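Local coordinates for CmeC (Campylobacter jejuni, PDB 4MT4), which forms a trimeric outer membrane channel that probably expels drugs as the exit duct of a multidrug efflux system, as in other outer membrane factors, at residues Y163-E171 with K246-N254; E368-R376 with V440-G448. One frame throughout, in Å; residues are numbered along the deposited sequence.

Contact 1. Residues Y163-E171 with K246-N254; sequences YFNLVNAYE and KNQSYQVFN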
loop_
_atom_site.group_PDB
_atom_site.type_symbol
_atom_site.label_atom_id
_atom_site.label_comp_id
_atom_site.label_asym_id
_atom_site.label_seq_id
_atom_site.Cartn_x
_atom_site.Cartn_y
_atom_site.Cartn_z
ATOM N N TYR B 163 7.225 -22.865 2.065
ATOM C CA TYR B 163 7.579 -24.269 1.888
ATOM C C TYR B 163 6.884 -25.141 2.927
ATOM O O TYR B 163 6.291 -26.166 2.593
ATOM C CB TYR B 163 9.096 -24.457 1.979
ATOM C CG TYR B 163 9.544 -25.901 2.078
ATOM C CD1 TYR B 163 9.672 -26.688 0.941
ATOM C CD2 TYR B 163 9.847 -26.474 3.308
ATOM C CE1 TYR B 163 10.084 -28.007 1.024
ATOM C CE2 TYR B 163 10.259 -27.792 3.403
ATOM C CZ TYR B 163 10.375 -28.554 2.258
ATOM O OH TYR B 163 10.786 -29.863 2.344
ATOM N N PHE B 164 6.958 -24.718 4.184
ATOM C CA PHE B 164 6.374 -25.464 5.291
ATOM C C PHE B 164 4.849 -25.473 5.233
ATOM O O PHE B 164 4.213 -26.457 5.611
ATOM C CB PHE B 164 6.847 -24.885 6.626
ATOM C CG PHE B 164 8.200 -25.381 7.052
ATOM C CD1 PHE B 164 8.563 -26.701 6.841
ATOM C CD2 PHE B 164 9.112 -24.528 7.653
ATOM C CE1 PHE B 164 9.805 -27.166 7.228
ATOM C CE2 PHE B 164 10.359 -24.987 8.042
ATOM C CZ PHE B 164 10.706 -26.308 7.828
ATOM N N ASN B 165 4.265 -24.375 4.761
ATOM C CA ASN B 165 2.825 -24.315 4.546
ATOM C C ASN B 165 2.408 -25.242 3.411
ATOM O O ASN B 165 1.299 -25.781 3.408
ATOM C CB ASN B 165 2.377 -22.885 4.244
ATOM C CG ASN B 165 2.364 -22.002 5.475
ATOM O OD1 ASN B 165 2.271 -22.489 6.602
ATOM N ND2 ASN B 165 2.451 -20.693 5.265
ATOM N N LEU B 166 3.308 -25.426 2.450
ATOM C CA LEU B 166 3.063 -26.331 1.335
ATOM C C LEU B 166 3.119 -27.786 1.794
ATOM O O LEU B 166 2.261 -28.592 1.429
ATOM C CB LEU B 166 4.077 -26.097 0.217
ATOM C CG LEU B 166 3.996 -27.079 -0.953
ATOM C CD1 LEU B 166 2.633 -26.997 -1.630
ATOM C CD2 LEU B 166 5.114 -26.833 -1.952
ATOM N N VAL B 167 4.132 -28.112 2.591
ATOM C CA VAL B 167 4.275 -29.457 3.144
ATOM C C VAL B 167 3.092 -29.777 4.049
ATOM O O VAL B 167 2.596 -30.903 4.072
ATOM C CB VAL B 167 5.589 -29.615 3.937
ATOM C CG1 VAL B 167 5.725 -31.032 4.459
ATOM C CG2 VAL B 167 6.782 -29.254 3.068
ATOM N N ASN B 168 2.649 -28.770 4.793
ATOM C CA ASN B 168 1.466 -28.884 5.635
ATOM C C ASN B 168 0.242 -29.196 4.782
ATOM O O ASN B 168 -0.615 -29.992 5.165
ATOM C CB ASN B 168 1.252 -27.591 6.422
ATOM C CG ASN B 168 0.270 -27.748 7.568
ATOM O OD1 ASN B 168 0.066 -26.817 8.346
ATOM N ND2 ASN B 168 -0.331 -28.925 7.687
ATOM N N ALA B 169 0.176 -28.564 3.616
ATOM C CA ALA B 169 -0.935 -28.758 2.696
ATOM C C ALA B 169 -0.891 -30.144 2.062
ATOM O O ALA B 169 -1.929 -30.760 1.829
ATOM C CB ALA B 169 -0.926 -27.683 1.626
ATOM N N TYR B 170 0.316 -30.630 1.789
ATOM C CA TYR B 170 0.493 -31.974 1.249
ATOM C C TYR B 170 0.054 -33.031 2.258
ATOM O O TYR B 170 -0.621 -33.998 1.904
ATOM C CB TYR B 170 1.951 -32.213 0.849
ATOM C CG TYR B 170 2.291 -31.814 -0.570
ATOM C CD1 TYR B 170 1.731 -32.481 -1.654
ATOM C CD2 TYR B 170 3.189 -30.785 -0.827
ATOM C CE1 TYR B 170 2.043 -32.123 -2.954
ATOM C CE2 TYR B 170 3.509 -30.423 -2.123
ATOM C CZ TYR B 170 2.934 -31.093 -3.182
ATOM O OH TYR B 170 3.254 -30.729 -4.471
ATOM N N GLU B 171 0.443 -32.833 3.515
ATOM C CA GLU B 171 0.129 -33.772 4.587
ATOM C C GLU B 171 -1.371 -33.883 4.830
ATOM O O GLU B 171 -1.902 -34.983 4.987
ATOM C CB GLU B 171 0.837 -33.358 5.878
ATOM C CG GLU B 171 2.333 -33.635 5.878
ATOM C CD GLU B 171 2.648 -35.114 5.977
ATOM O OE1 GLU B 171 2.476 -35.685 7.075
ATOM O OE2 GLU B 171 3.061 -35.706 4.957
ATOM N N LYS B 246 4.984 -28.080 -13.142
ATOM C CA LYS B 246 5.766 -28.854 -12.180
ATOM C C LYS B 246 5.254 -28.745 -10.744
ATOM O O LYS B 246 4.473 -27.854 -10.412
ATOM C CB LYS B 246 7.234 -28.432 -12.228
ATOM C CG LYS B 246 7.963 -28.876 -13.481
ATOM C CD LYS B 246 9.463 -28.906 -13.255
ATOM C CE LYS B 246 10.178 -29.592 -14.406
ATOM N NZ LYS B 246 11.488 -30.155 -13.979
ATOM N N ASN B 247 5.706 -29.668 -9.899
ATOM C CA ASN B 247 5.360 -29.663 -8.483
ATOM C C ASN B 247 6.596 -29.448 -7.615
ATOM O O ASN B 247 7.629 -28.987 -8.097
ATOM C CB ASN B 247 4.663 -30.967 -8.091
ATOM C CG ASN B 247 3.410 -31.225 -8.905
ATOM O OD1 ASN B 247 2.348 -30.670 -8.624
ATOM N ND2 ASN B 247 3.527 -32.077 -9.917
ATOM N N GLN B 248 6.491 -29.789 -6.335
ATOM C CA GLN B 248 7.589 -29.566 -5.402
ATOM C C GLN B 248 7.864 -30.785 -4.529
ATOM O O GLN B 248 7.011 -31.208 -3.748
ATOM C CB GLN B 248 7.294 -28.351 -4.518
ATOM C CG GLN B 248 8.355 -28.082 -3.462
ATOM C CD GLN B 248 9.694 -27.695 -4.059
ATOM O OE1 GLN B 248 9.758 -26.954 -5.039
ATOM N NE2 GLN B 248 10.772 -28.200 -3.470
ATOM N N SER B 249 9.060 -31.348 -4.672
ATOM C CA SER B 249 9.516 -32.418 -3.793
ATOM C C SER B 249 9.763 -31.847 -2.402
ATOM O O SER B 249 10.232 -30.718 -2.270
ATOM C CB SER B 249 10.788 -33.070 -4.338
ATOM O OG SER B 249 10.579 -33.611 -5.630
ATOM N N TYR B 250 9.450 -32.618 -1.367
ATOM C CA TYR B 250 9.558 -32.107 -0.004
ATOM C C TYR B 250 9.929 -33.179 1.018
ATOM O O TYR B 250 10.097 -34.352 0.682
ATOM C CB TYR B 250 8.245 -31.437 0.407
ATOM C CG TYR B 250 7.068 -32.384 0.486
ATOM C CD1 TYR B 250 6.328 -32.700 -0.646
ATOM C CD2 TYR B 250 6.696 -32.961 1.693
ATOM C CE1 TYR B 250 5.252 -33.565 -0.577
ATOM C CE2 TYR B 250 5.624 -33.825 1.773
ATOM C CZ TYR B 250 4.905 -34.124 0.635
ATOM O OH TYR B 250 3.834 -34.986 0.709
ATOM N N GLN B 251 10.052 -32.753 2.271
ATOM C CA GLN B 251 10.419 -33.637 3.368
ATOM C C GLN B 251 9.646 -33.263 4.628
ATOM O O GLN B 251 9.570 -32.088 4.988
ATOM C CB GLN B 251 11.924 -33.567 3.629
ATOM C CG GLN B 251 12.362 -34.157 4.958
ATOM C CD GLN B 251 13.842 -33.957 5.223
ATOM O OE1 GLN B 251 14.680 -34.250 4.372
ATOM N NE2 GLN B 251 14.167 -33.444 6.404
ATOM N N VAL B 252 9.072 -34.267 5.287
ATOM C CA VAL B 252 8.298 -34.061 6.509
ATOM C C VAL B 252 9.151 -33.470 7.630
ATOM O O VAL B 252 10.282 -33.900 7.858
ATOM C CB VAL B 252 7.659 -35.389 6.991
ATOM C CG1 VAL B 252 7.341 -35.347 8.484
ATOM C CG2 VAL B 252 6.408 -35.698 6.183
ATOM N N PHE B 253 8.603 -32.472 8.316
ATOM C CA PHE B 253 9.285 -31.845 9.440
ATOM C C PHE B 253 9.222 -32.722 10.685
ATOM O O PHE B 253 8.141 -33.097 11.139
ATOM C CB PHE B 253 8.679 -30.471 9.739
ATOM C CG PHE B 253 9.229 -29.820 10.978
ATOM C CD1 PHE B 253 10.447 -29.162 10.945
ATOM C CD2 PHE B 253 8.525 -29.857 12.173
ATOM C CE1 PHE B 253 10.956 -28.560 12.080
ATOM C CE2 PHE B 253 9.032 -29.256 13.311
ATOM C CZ PHE B 253 10.249 -28.607 13.264
ATOM N N ASN B 254 10.389 -33.041 11.233
ATOM C CA ASN B 254 10.469 -33.795 12.478
ATOM C C ASN B 254 10.983 -32.933 13.624
ATOM O O ASN B 254 11.937 -32.169 13.463
ATOM C CB ASN B 254 11.358 -35.026 12.302
ATOM C CG ASN B 254 10.564 -36.274 11.962
ATOM O OD1 ASN B 254 9.350 -36.216 11.760
ATOM N ND2 ASN B 254 11.246 -37.411 11.898
#
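An extended, irregular strap, 246-254, crosses the helical segment 163-171, with Val167 CA and Tyr250 CA 6.7 Å apart where the two backbones pass. The helix is part of the long 129-195 helix of the alpha-helical barrel built by outer membrane factors, and the strap belongs to the linker between helix 240-245 and helix 273-293. Tyr250, midway along 246-254, is the centre of the contact. Its ring forms an offset stack with that of Tyr170, planes 15° apart and centroids 4.5 Å apart; CE1 of Tyr250 sits over one face of Tyr170, near the rim. A chi1 of 65° lays the Tyr250 ring along the helix, OH toward the Glu171 end and against Tyr170 CB at 3.4 Å; Val167 CG1, a turn earlier, touches its CD2 at 3.5 Å. Farther along the strap, Val252 CG2 meets the carboxylate of Glu171, while the rings of Phe164 and Phe253 pack obliquely. At the other end, Leu166 CD2 rests on CB and CG of Gln248, whose bent chain brings NE2 back to Ser249 O (2.8 Å). The Tyr163 hydroxyl, also hydrogen-bonded to Asp43, accepts the backbone N-H of Gln251: N to OH is 3.0 Å, with a bent N-H...O angle of 142°.

Contact 2. Residues E368-R376 with V440-G448; sequences EIRYALVAR and VDVIKAFGG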
loop_
_atom_site.group_PDB
_atom_site.type_symbol
_atom_site.label_atom_id
_atom_site.label_comp_id
_atom_site.label_asym_id
_atom_site.label_seq_id
_atom_site.Cartn_x
_atom_site.Cartn_y
_atom_site.Cartn_z
ATOM N N GLU B 368 7.373 -7.477 17.875
ATOM C CA GLU B 368 7.544 -8.717 17.128
ATOM C C GLU B 368 8.357 -9.732 17.925
ATOM O O GLU B 368 8.066 -10.925 17.904
ATOM C CB GLU B 368 8.226 -8.450 15.782
ATOM C CG GLU B 368 7.419 -7.603 14.812
ATOM C CD GLU B 368 8.193 -7.257 13.551
ATOM O OE1 GLU B 368 9.395 -7.583 13.480
ATOM O OE2 GLU B 368 7.595 -6.657 12.633
ATOM N N ILE B 369 9.375 -9.247 18.632
ATOM C CA ILE B 369 10.243 -10.105 19.434
ATOM C C ILE B 369 9.481 -10.739 20.595
ATOM O O ILE B 369 9.650 -11.925 20.884
ATOM C CB ILE B 369 11.461 -9.322 19.977
ATOM C CG1 ILE B 369 12.409 -8.960 18.831
ATOM C CG2 ILE B 369 12.203 -10.129 21.037
ATOM C CD1 ILE B 369 13.594 -8.121 19.262
ATOM N N ARG B 370 8.635 -9.951 21.252
ATOM C CA ARG B 370 7.818 -10.464 22.348
ATOM C C ARG B 370 6.893 -11.582 21.882
ATOM O O ARG B 370 6.814 -12.634 22.513
ATOM C CB ARG B 370 6.985 -9.347 22.978
ATOM C CG ARG B 370 6.013 -9.844 24.042
ATOM C CD ARG B 370 5.085 -8.742 24.530
ATOM N NE ARG B 370 4.319 -9.155 25.704
ATOM C CZ ARG B 370 3.794 -8.313 26.589
ATOM N NH1 ARG B 370 3.956 -7.005 26.443
ATOM N NH2 ARG B 370 3.113 -8.779 27.626
ATOM N N TYR B 371 6.194 -11.345 20.777
ATOM C CA TYR B 371 5.246 -12.322 20.261
ATOM C C TYR B 371 5.955 -13.576 19.763
ATOM O O TYR B 371 5.538 -14.690 20.070
ATOM C CB TYR B 371 4.398 -11.725 19.135
ATOM C CG TYR B 371 3.308 -12.660 18.661
ATOM C CD1 TYR B 371 2.110 -12.762 19.354
ATOM C CD2 TYR B 371 3.482 -13.450 17.532
ATOM C CE1 TYR B 371 1.112 -13.618 18.933
ATOM C CE2 TYR B 371 2.490 -14.311 17.106
ATOM C CZ TYR B 371 1.307 -14.390 17.811
ATOM O OH TYR B 371 0.312 -15.243 17.394
ATOM N N ALA B 372 7.028 -13.390 19.000
ATOM C CA ALA B 372 7.766 -14.510 18.427
ATOM C C ALA B 372 8.288 -15.454 19.507
ATOM O O ALA B 372 8.236 -16.673 19.354
ATOM C CB ALA B 372 8.914 -14.003 17.573
ATOM N N LEU B 373 8.780 -14.881 20.600
ATOM C CA LEU B 373 9.311 -15.670 21.706
ATOM C C LEU B 373 8.209 -16.422 22.446
ATOM O O LEU B 373 8.345 -17.614 22.730
ATOM C CB LEU B 373 10.076 -14.776 22.683
ATOM C CG LEU B 373 11.430 -14.259 22.196
ATOM C CD1 LEU B 373 12.033 -13.289 23.202
ATOM C CD2 LEU B 373 12.384 -15.416 21.922
ATOM N N VAL B 374 7.121 -15.722 22.756
ATOM C CA VAL B 374 6.006 -16.329 23.476
ATOM C C VAL B 374 5.298 -17.374 22.618
ATOM O O VAL B 374 4.948 -18.450 23.100
ATOM C CB VAL B 374 4.986 -15.269 23.940
ATOM C CG1 VAL B 374 3.760 -15.929 24.545
ATOM C CG2 VAL B 374 5.627 -14.323 24.947
ATOM N N ALA B 375 5.097 -17.056 21.343
ATOM C CA ALA B 375 4.431 -17.975 20.425
ATOM C C ALA B 375 5.230 -19.259 20.256
ATOM O O ALA B 375 4.666 -20.349 20.232
ATOM C CB ALA B 375 4.203 -17.315 19.073
ATOM N N ARG B 376 6.547 -19.122 20.153
ATOM C CA ARG B 376 7.429 -20.264 19.933
ATOM C C ARG B 376 7.284 -21.306 21.044
ATOM O O ARG B 376 7.136 -22.500 20.770
ATOM C CB ARG B 376 8.883 -19.791 19.828
ATOM C CG ARG B 376 9.814 -20.700 19.031
ATOM C CD ARG B 376 10.214 -21.939 19.822
ATOM N NE ARG B 376 10.637 -21.602 21.178
ATOM C CZ ARG B 376 10.816 -22.491 22.150
ATOM N NH1 ARG B 376 10.604 -23.780 21.921
ATOM N NH2 ARG B 376 11.202 -22.092 23.353
ATOM N N VAL B 440 11.113 -19.768 12.557
ATOM C CA VAL B 440 11.518 -18.762 11.584
ATOM C C VAL B 440 11.201 -17.349 12.069
ATOM O O VAL B 440 12.014 -16.436 11.915
ATOM C CB VAL B 440 10.830 -19.001 10.223
ATOM C CG1 VAL B 440 11.263 -17.954 9.209
ATOM C CG2 VAL B 440 11.143 -20.398 9.715
ATOM N N ASP B 441 10.020 -17.178 12.659
ATOM C CA ASP B 441 9.592 -15.878 13.167
ATOM C C ASP B 441 10.559 -15.340 14.217
ATOM O O ASP B 441 10.859 -14.148 14.241
ATOM C CB ASP B 441 8.179 -15.966 13.750
ATOM C CG ASP B 441 7.111 -16.049 12.675
ATOM O OD1 ASP B 441 7.335 -15.507 11.571
ATOM O OD2 ASP B 441 6.046 -16.651 12.932
ATOM N N VAL B 442 11.044 -16.227 15.082
ATOM C CA VAL B 442 12.034 -15.859 16.088
ATOM C C VAL B 442 13.344 -15.457 15.422
ATOM O O VAL B 442 13.918 -14.415 15.736
ATOM C CB VAL B 442 12.302 -17.013 17.076
ATOM C CG1 VAL B 442 13.447 -16.653 18.015
ATOM C CG2 VAL B 442 11.046 -17.345 17.860
ATOM N N ILE B 443 13.808 -16.293 14.499
ATOM C CA ILE B 443 15.020 -16.011 13.740
ATOM C C ILE B 443 14.894 -14.694 12.975
ATOM O O ILE B 443 15.822 -13.884 12.957
ATOM C CB ILE B 443 15.341 -17.153 12.749
ATOM C CG1 ILE B 443 15.588 -18.462 13.506
ATOM C CG2 ILE B 443 16.546 -16.795 11.891
ATOM C CD1 ILE B 443 15.829 -19.658 12.607
ATOM N N LYS B 444 13.736 -14.485 12.356
ATOM C CA LYS B 444 13.471 -13.264 11.602
ATOM C C LYS B 444 13.475 -12.032 12.502
ATOM O O LYS B 444 14.008 -10.985 12.138
ATOM C CB LYS B 444 12.128 -13.363 10.877
ATOM C CG LYS B 444 11.799 -12.161 10.001
ATOM C CD LYS B 444 10.302 -12.039 9.749
ATOM C CE LYS B 444 9.723 -13.314 9.159
ATOM N NZ LYS B 444 8.259 -13.197 8.914
ATOM N N ALA B 445 12.876 -12.167 13.682
ATOM C CA ALA B 445 12.741 -11.048 14.611
ATOM C C ALA B 445 14.083 -10.620 15.195
ATOM O O ALA B 445 14.243 -9.481 15.631
ATOM C CB ALA B 445 11.775 -11.408 15.729
ATOM N N PHE B 446 15.046 -11.535 15.201
ATOM C CA PHE B 446 16.366 -11.250 15.756
ATOM C C PHE B 446 17.383 -10.903 14.670
ATOM O O PHE B 446 18.581 -10.806 14.938
ATOM C CB PHE B 446 16.865 -12.438 16.584
ATOM C CG PHE B 446 16.305 -12.482 17.977
ATOM C CD1 PHE B 446 15.054 -13.021 18.217
ATOM C CD2 PHE B 446 17.029 -11.980 19.045
ATOM C CE1 PHE B 446 14.534 -13.061 19.495
ATOM C CE2 PHE B 446 16.516 -12.016 20.327
ATOM C CZ PHE B 446 15.265 -12.559 20.551
ATOM N N GLY B 447 16.901 -10.713 13.446
ATOM C CA GLY B 447 17.746 -10.239 12.364
ATOM C C GLY B 447 18.298 -11.307 11.438
ATOM O O GLY B 447 18.919 -10.990 10.424
ATOM N N GLY B 448 18.083 -12.570 11.788
ATOM C CA GLY B 448 18.504 -13.678 10.947
ATOM C C GLY B 448 20.007 -13.830 10.799
ATOM O O GLY B 448 20.482 -14.467 9.859
#
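Ala372 and Val442 are the pair with the nearest CA atoms between segments 368-376 and 440-448, 5.1 Å apart. The two helical segments run antiparallel at 153°, their axes 8.6 Å apart at the nearest point. Going along 440-448, Asp441 comes first: its carbonyl O lies 3.9 Å from Ala372 CB, while its carboxylate turns to Gln161 and makes a long salt bridge to Lys444. Val442 then makes its main contact through CG2. With CG1 anti to the backbone N (chi1 174°), CG2 is left beside that N, where it packs against Ala372 O at 3.3 Å and against the CB and CG of Arg376; CG1 lies more loosely by Leu373 CD2. One turn on, Ala445 CB meets Ala372 CB at 4.3 Å and Ile369 CG1 at 4.0 Å; the small alanines let the helices come close. Phe446, the first residue to leave helical angles, carries its ring across the side chains of Ile369 and Leu373 at about a right angle, its CZ 3.9 Å from Ile369 CG2. After it the chain turns away. Helix 129-195 packs against the 440-445 side through Val440 and Lys444, loop residues Ile33 and Pro261 back Phe446, and on the 368-376 side Arg370 and Val374 meet the helical region of a neighbouring subunit.

Overall arrangement
Contact 2 is a buried pairing of two helices, 339-405 and 411-445, whereas contact 1 lays a linker across helix 129-195 and is partly buried, with its exposed residues on the linker. Their centres are 22 Å apart and they do not touch, yet helix 411-445 joins their surroundings: its Tyr433 and Ala436 pack on the helix of contact 1, and its end forms one side of contact 2. The chemistry follows the setting. Contact 1 uses aromatic rings and a backbone-to-hydroxyl bond, while contact 2 is held by aliphatic side chains, two of them alanines, the aliphatic part of Arg376 and one phenylalanine. Across the trimer, Arg370 of one subunit hydrogen-bonds Lys246 O of another, joining the two regions.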